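Local coordinates for protein bifunctional endo-1,4-beta-xylanase A (Neocallimastix patriciarum, PDB 2VG9) that probably cleaves internal beta-1,4-xylosidic bonds of xylan as a family 11 endo-xylanase, at residues G103-I115 with H177-L191. Numbering follows the deposited sequence.
Sequences GLNGVPLVEYYII and HFKEWAKQGWGIGNL
Tyr112 turns its ring toward helix 174-182, where Phe178 points an edge at one face of it, a T-shaped pair with centroids 5.2 Å apart and planes at 75°. With CG between its backbone N and carbonyl carbon (chi1 72°), the Tyr112 ring reaches both Phe178 and Leu191 CD1; its CB lies 3.5 Å from Trp181 CZ3. The phenol OH hydrogen-bonds to the backbone O of Glu193, which ties down the far end of the ring. A leucine in place of Tyr112 would probably leave the Phe178 edge without an aromatic face and the Glu193 carbonyl without this hydroxyl donor. Two residues on, Ile114 sets CG2 over the face of the His177 imidazole, a CH-pi contact 3.8 Å from the centroid, and CD1 reaches His177 CG at 3.6 Å. At the loop end, Val107 CG1 approaches Gly189 N at 3.5 Å, and Pro108 CD packs on Gly187, where a side chain would clash. One water bridges the two segments, donating to Pro108 O and Gly187 O and accepting from Gly189 N. The aromatic cluster thus seats the single helix against the curved beta-sheet, an arrangement characteristic of the family 11 beta-jelly-roll.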
loop_
_atom_site.group_PDB
_atom_site.type_symbol
_atom_site.label_atom_id
_atom_site.label_comp_id
_atom_site.label_asym_id
_atom_site.label_seq_id
_atom_site.Cartn_x
_atom_site.Cartn_y
_atom_site.Cartn_z
ATOM N N GLY A 103 11.212 -19.038 -5.587
ATOM C CA GLY A 103 11.660 -20.251 -4.897
ATOM C C GLY A 103 10.573 -21.091 -4.257
ATOM O O GLY A 103 10.874 -22.079 -3.570
ATOM N N LEU A 104 9.311 -20.725 -4.466
ATOM C CA LEU A 104 8.224 -21.363 -3.718
ATOM C C LEU A 104 7.259 -22.072 -4.636
ATOM O O LEU A 104 6.956 -21.588 -5.747
ATOM C CB LEU A 104 7.461 -20.359 -2.838
ATOM C CG LEU A 104 8.167 -19.586 -1.714
ATOM C CD1 LEU A 104 7.159 -18.713 -1.004
ATOM C CD2 LEU A 104 8.864 -20.515 -0.704
ATOM N N ASN A 105 6.761 -23.218 -4.175
ATOM C CA ASN A 105 5.940 -24.079 -5.037
ATOM C C ASN A 105 4.446 -23.987 -4.863
ATOM O O ASN A 105 3.934 -24.177 -3.764
ATOM C CB ASN A 105 6.398 -25.531 -4.921
ATOM C CG ASN A 105 7.256 -25.932 -6.071
ATOM O OD1 ASN A 105 6.756 -26.139 -7.181
ATOM N ND2 ASN A 105 8.562 -26.013 -5.838
ATOM N N GLY A 106 3.740 -23.704 -5.954
ATOM C CA GLY A 106 2.272 -23.631 -5.907
ATOM C C GLY A 106 1.730 -22.483 -5.059
ATOM O O GLY A 106 0.588 -22.556 -4.537
ATOM N N VAL A 107 2.561 -21.443 -4.914
ATOM C CA VAL A 107 2.219 -20.207 -4.204
ATOM C C VAL A 107 2.195 -19.045 -5.199
ATOM O O VAL A 107 3.137 -18.862 -5.949
ATOM C CB VAL A 107 3.290 -19.853 -3.130
ATOM C CG1 VAL A 107 2.894 -18.582 -2.357
ATOM C CG2 VAL A 107 3.569 -21.027 -2.192
ATOM N N PRO A 108 1.142 -18.208 -5.171
ATOM C CA PRO A 108 1.160 -17.057 -6.081
ATOM C C PRO A 108 1.991 -15.855 -5.581
ATOM O O PRO A 108 2.249 -15.705 -4.371
ATOM C CB PRO A 108 -0.326 -16.688 -6.205
ATOM C CG PRO A 108 -0.920 -17.114 -4.896
ATOM C CD PRO A 108 -0.077 -18.244 -4.351
ATOM N N LEU A 109 2.395 -15.015 -6.527
ATOM C CA LEU A 109 3.004 -13.730 -6.239
ATOM C C LEU A 109 1.842 -12.817 -5.867
ATOM O O LEU A 109 0.846 -12.782 -6.591
ATOM C CB LEU A 109 3.686 -13.215 -7.510
ATOM C CG LEU A 109 4.799 -12.153 -7.618
ATOM C CD1 LEU A 109 4.468 -11.047 -8.590
ATOM C CD2 LEU A 109 5.390 -11.611 -6.308
ATOM N N VAL A 110 1.940 -12.096 -4.745
ATOM C CA VAL A 110 0.783 -11.312 -4.247
ATOM C C VAL A 110 1.207 -9.875 -3.986
ATOM O O VAL A 110 2.246 -9.650 -3.374
ATOM C CB VAL A 110 0.201 -11.926 -2.937
ATOM C CG1 VAL A 110 -0.808 -10.991 -2.257
ATOM C CG2 VAL A 110 -0.403 -13.299 -3.212
ATOM N N GLU A 111 0.404 -8.917 -4.472
ATOM C CA GLU A 111 0.463 -7.510 -4.051
ATOM C C GLU A 111 -0.779 -7.315 -3.171
ATOM O O GLU A 111 -1.892 -7.664 -3.575
ATOM C CB GLU A 111 0.405 -6.601 -5.276
ATOM C CG GLU A 111 0.492 -5.099 -5.028
ATOM C CD GLU A 111 0.473 -4.332 -6.345
ATOM O OE1 GLU A 111 1.251 -3.371 -6.496
ATOM O OE2 GLU A 111 -0.315 -4.709 -7.252
ATOM N N TYR A 112 -0.597 -6.816 -1.953
ATOM C CA TYR A 112 -1.702 -6.744 -0.990
ATOM C C TYR A 112 -1.953 -5.280 -0.552
ATOM O O TYR A 112 -1.038 -4.430 -0.591
ATOM C CB TYR A 112 -1.441 -7.675 0.214
ATOM C CG TYR A 112 -0.348 -7.189 1.163
ATOM C CD1 TYR A 112 -0.620 -6.163 2.094
ATOM C CD2 TYR A 112 0.949 -7.741 1.135
ATOM C CE1 TYR A 112 0.353 -5.686 2.974
ATOM C CE2 TYR A 112 1.973 -7.285 2.065
ATOM C CZ TYR A 112 1.640 -6.245 2.967
ATOM O OH TYR A 112 2.534 -5.739 3.881
ATOM N N TYR A 113 -3.206 -4.998 -0.199
ATOM C CA TYR A 113 -3.679 -3.673 0.175
ATOM C C TYR A 113 -4.574 -3.812 1.400
ATOM O O TYR A 113 -5.526 -4.613 1.419
ATOM C CB TYR A 113 -4.530 -3.058 -0.933
ATOM C CG TYR A 113 -3.828 -2.874 -2.234
ATOM C CD1 TYR A 113 -3.301 -1.639 -2.607
ATOM C CD2 TYR A 113 -3.728 -3.938 -3.126
ATOM C CE1 TYR A 113 -2.641 -1.490 -3.833
ATOM C CE2 TYR A 113 -3.084 -3.807 -4.320
ATOM C CZ TYR A 113 -2.550 -2.592 -4.675
ATOM O OH TYR A 113 -1.931 -2.524 -5.901
ATOM N N ILE A 114 -4.287 -3.031 2.427
ATOM C CA ILE A 114 -5.236 -2.914 3.515
ATOM C C ILE A 114 -5.686 -1.462 3.475
ATOM O O ILE A 114 -4.958 -0.560 3.921
ATOM C CB ILE A 114 -4.621 -3.282 4.890
ATOM C CG1 ILE A 114 -4.138 -4.750 4.883
ATOM C CG2 ILE A 114 -5.643 -3.081 6.015
ATOM C CD1 ILE A 114 -3.175 -5.042 6.014
ATOM N N ILE A 115 -6.870 -1.237 2.895
ATOM C CA ILE A 115 -7.257 0.129 2.538
ATOM C C ILE A 115 -8.065 0.756 3.648
ATOM O O ILE A 115 -9.179 0.318 3.944
ATOM C CB ILE A 115 -8.018 0.191 1.188
ATOM C CG1 ILE A 115 -7.231 -0.553 0.097
ATOM C CG2 ILE A 115 -8.338 1.639 0.807
ATOM C CD1 ILE A 115 -7.896 -0.556 -1.294
ATOM N N HIS A 177 -4.852 -9.472 9.336
ATOM C CA HIS A 177 -5.257 -9.449 7.932
ATOM C C HIS A 177 -4.626 -10.615 7.205
ATOM O O HIS A 177 -5.322 -11.331 6.490
ATOM C CB HIS A 177 -4.890 -8.119 7.268
ATOM C CG HIS A 177 -5.739 -6.972 7.738
ATOM N ND1 HIS A 177 -5.432 -6.221 8.859
ATOM C CD2 HIS A 177 -6.911 -6.488 7.275
ATOM C CE1 HIS A 177 -6.369 -5.304 9.044
ATOM N NE2 HIS A 177 -7.278 -5.453 8.105
ATOM N N PHE A 178 -3.324 -10.847 7.414
ATOM C CA PHE A 178 -2.671 -12.012 6.750
ATOM C C PHE A 178 -3.368 -13.319 7.155
ATOM O O PHE A 178 -3.583 -14.196 6.301
ATOM C CB PHE A 178 -1.161 -12.108 7.054
ATOM C CG PHE A 178 -0.339 -10.900 6.614
ATOM C CD1 PHE A 178 -0.870 -9.935 5.744
ATOM C CD2 PHE A 178 0.992 -10.760 7.048
ATOM C CE1 PHE A 178 -0.094 -8.814 5.335
ATOM C CE2 PHE A 178 1.771 -9.671 6.643
ATOM C CZ PHE A 178 1.235 -8.715 5.765
ATOM N N LYS A 179 -3.702 -13.454 8.438
ATOM C CA LYS A 179 -4.366 -14.672 8.974
ATOM C C LYS A 179 -5.736 -14.886 8.346
ATOM O O LYS A 179 -6.067 -16.002 7.923
ATOM C CB LYS A 179 -4.551 -14.595 10.493
ATOM C CG LYS A 179 -3.335 -14.988 11.318
ATOM C CD LYS A 179 -3.651 -14.830 12.833
ATOM C CE LYS A 179 -2.424 -14.312 13.612
ATOM N NZ LYS A 179 -2.389 -14.793 15.051
ATOM N N GLU A 180 -6.519 -13.807 8.270
ATOM C CA GLU A 180 -7.813 -13.820 7.578
ATOM C C GLU A 180 -7.719 -14.233 6.134
ATOM O O GLU A 180 -8.579 -14.999 5.675
ATOM C CB GLU A 180 -8.564 -12.479 7.708
ATOM C CG GLU A 180 -9.104 -12.218 9.136
ATOM C CD GLU A 180 -10.289 -13.120 9.551
ATOM O OE1 GLU A 180 -10.809 -13.910 8.741
ATOM O OE2 GLU A 180 -10.718 -13.034 10.715
ATOM N N TRP A 181 -6.715 -13.733 5.395
ATOM C CA TRP A 181 -6.541 -14.161 4.000
ATOM C C TRP A 181 -6.146 -15.642 3.899
ATOM O O TRP A 181 -6.654 -16.401 3.042
ATOM C CB TRP A 181 -5.530 -13.269 3.282
ATOM C CG TRP A 181 -5.875 -11.776 3.271
ATOM C CD1 TRP A 181 -7.121 -11.184 3.380
ATOM C CD2 TRP A 181 -4.933 -10.695 3.145
ATOM N NE1 TRP A 181 -6.990 -9.801 3.340
ATOM C CE2 TRP A 181 -5.660 -9.488 3.190
ATOM C CE3 TRP A 181 -3.537 -10.641 3.015
ATOM C CZ2 TRP A 181 -5.036 -8.241 3.111
ATOM C CZ3 TRP A 181 -2.927 -9.408 2.924
ATOM C CH2 TRP A 181 -3.670 -8.226 2.995
ATOM N N ALA A 182 -5.245 -16.054 4.793
ATOM C CA ALA A 182 -4.832 -17.444 4.920
ATOM C C ALA A 182 -6.038 -18.360 5.185
ATOM O O ALA A 182 -6.145 -19.422 4.577
ATOM C CB ALA A 182 -3.779 -17.576 6.015
ATOM N N LYS A 183 -6.963 -17.908 6.032
ATOM C CA LYS A 183 -8.170 -18.658 6.388
ATOM C C LYS A 183 -9.069 -18.939 5.189
ATOM O O LYS A 183 -9.908 -19.827 5.274
ATOM C CB LYS A 183 -9.011 -17.900 7.401
ATOM C CG LYS A 183 -8.888 -18.344 8.822
ATOM C CD LYS A 183 -9.618 -17.345 9.709
ATOM C CE LYS A 183 -9.826 -17.882 11.103
ATOM N NZ LYS A 183 -8.555 -17.941 11.881
ATOM N N GLN A 184 -8.932 -18.139 4.124
ATOM C CA GLN A 184 -9.731 -18.293 2.901
ATOM C C GLN A 184 -9.186 -19.367 2.003
ATOM O O GLN A 184 -9.827 -19.763 1.010
ATOM C CB GLN A 184 -9.820 -16.978 2.108
ATOM C CG GLN A 184 -10.291 -15.738 2.918
ATOM C CD GLN A 184 -11.526 -16.023 3.792
ATOM O OE1 GLN A 184 -11.490 -15.888 5.044
ATOM N NE2 GLN A 184 -12.612 -16.416 3.148
ATOM N N GLY A 185 -7.996 -19.838 2.342
ATOM C CA GLY A 185 -7.316 -20.800 1.523
ATOM C C GLY A 185 -6.379 -20.161 0.536
ATOM O O GLY A 185 -5.856 -20.853 -0.312
ATOM N N TRP A 186 -6.172 -18.845 0.618
ATOM C CA TRP A 186 -5.303 -18.183 -0.339
ATOM C C TRP A 186 -3.845 -18.453 -0.024
ATOM O O TRP A 186 -3.453 -18.469 1.141
ATOM C CB TRP A 186 -5.552 -16.669 -0.389
ATOM C CG TRP A 186 -7.014 -16.292 -0.556
ATOM C CD1 TRP A 186 -8.018 -17.077 -1.038
ATOM C CD2 TRP A 186 -7.591 -15.014 -0.294
ATOM N NE1 TRP A 186 -9.194 -16.370 -1.066
ATOM C CE2 TRP A 186 -8.961 -15.103 -0.594
ATOM C CE3 TRP A 186 -7.079 -13.805 0.189
ATOM C CZ2 TRP A 186 -9.835 -14.023 -0.437
ATOM C CZ3 TRP A 186 -7.949 -12.730 0.354
ATOM C CH2 TRP A 186 -9.313 -12.851 0.065
ATOM N N GLY A 187 -3.050 -18.670 -1.067
ATOM C CA GLY A 187 -1.614 -18.939 -0.903
ATOM C C GLY A 187 -0.832 -17.714 -0.417
ATOM O O GLY A 187 -1.065 -16.600 -0.914
ATOM N N ILE A 188 0.083 -17.943 0.540
ATOM C CA ILE A 188 0.850 -16.894 1.232
ATOM C C ILE A 188 2.351 -17.129 1.104
ATOM O O ILE A 188 2.875 -18.081 1.686
ATOM C CB ILE A 188 0.522 -16.849 2.765
ATOM C CG1 ILE A 188 -1.003 -16.794 3.031
ATOM C CG2 ILE A 188 1.328 -15.712 3.475
ATOM C CD1 ILE A 188 -1.690 -15.437 2.677
ATOM N N GLY A 189 3.013 -16.271 0.326
ATOM C CA GLY A 189 4.461 -16.350 0.107
ATOM C C GLY A 189 5.264 -15.607 1.164
ATOM O O GLY A 189 4.773 -15.353 2.258
ATOM N N ASN A 190 6.503 -15.267 0.838
ATOM C CA ASN A 190 7.418 -14.671 1.835
ATOM C C ASN A 190 7.191 -13.155 1.918
ATOM O O ASN A 190 7.006 -12.501 0.900
ATOM C CB ASN A 190 8.872 -14.946 1.463
ATOM C CG ASN A 190 9.254 -16.427 1.561
ATOM O OD1 ASN A 190 8.760 -17.164 2.418
ATOM N ND2 ASN A 190 10.172 -16.853 0.688
ATOM N N LEU A 191 7.226 -12.598 3.121
ATOM C CA LEU A 191 6.907 -11.180 3.269
ATOM C C LEU A 191 7.999 -10.247 2.700
ATOM O O LEU A 191 9.120 -10.216 3.187
ATOM C CB LEU A 191 6.587 -10.859 4.729
ATOM C CG LEU A 191 6.109 -9.429 5.024
ATOM C CD1 LEU A 191 4.794 -9.052 4.206
ATOM C CD2 LEU A 191 5.897 -9.356 6.539
HETATM O O HOH W 1 1.483 -15.313 -1.829
#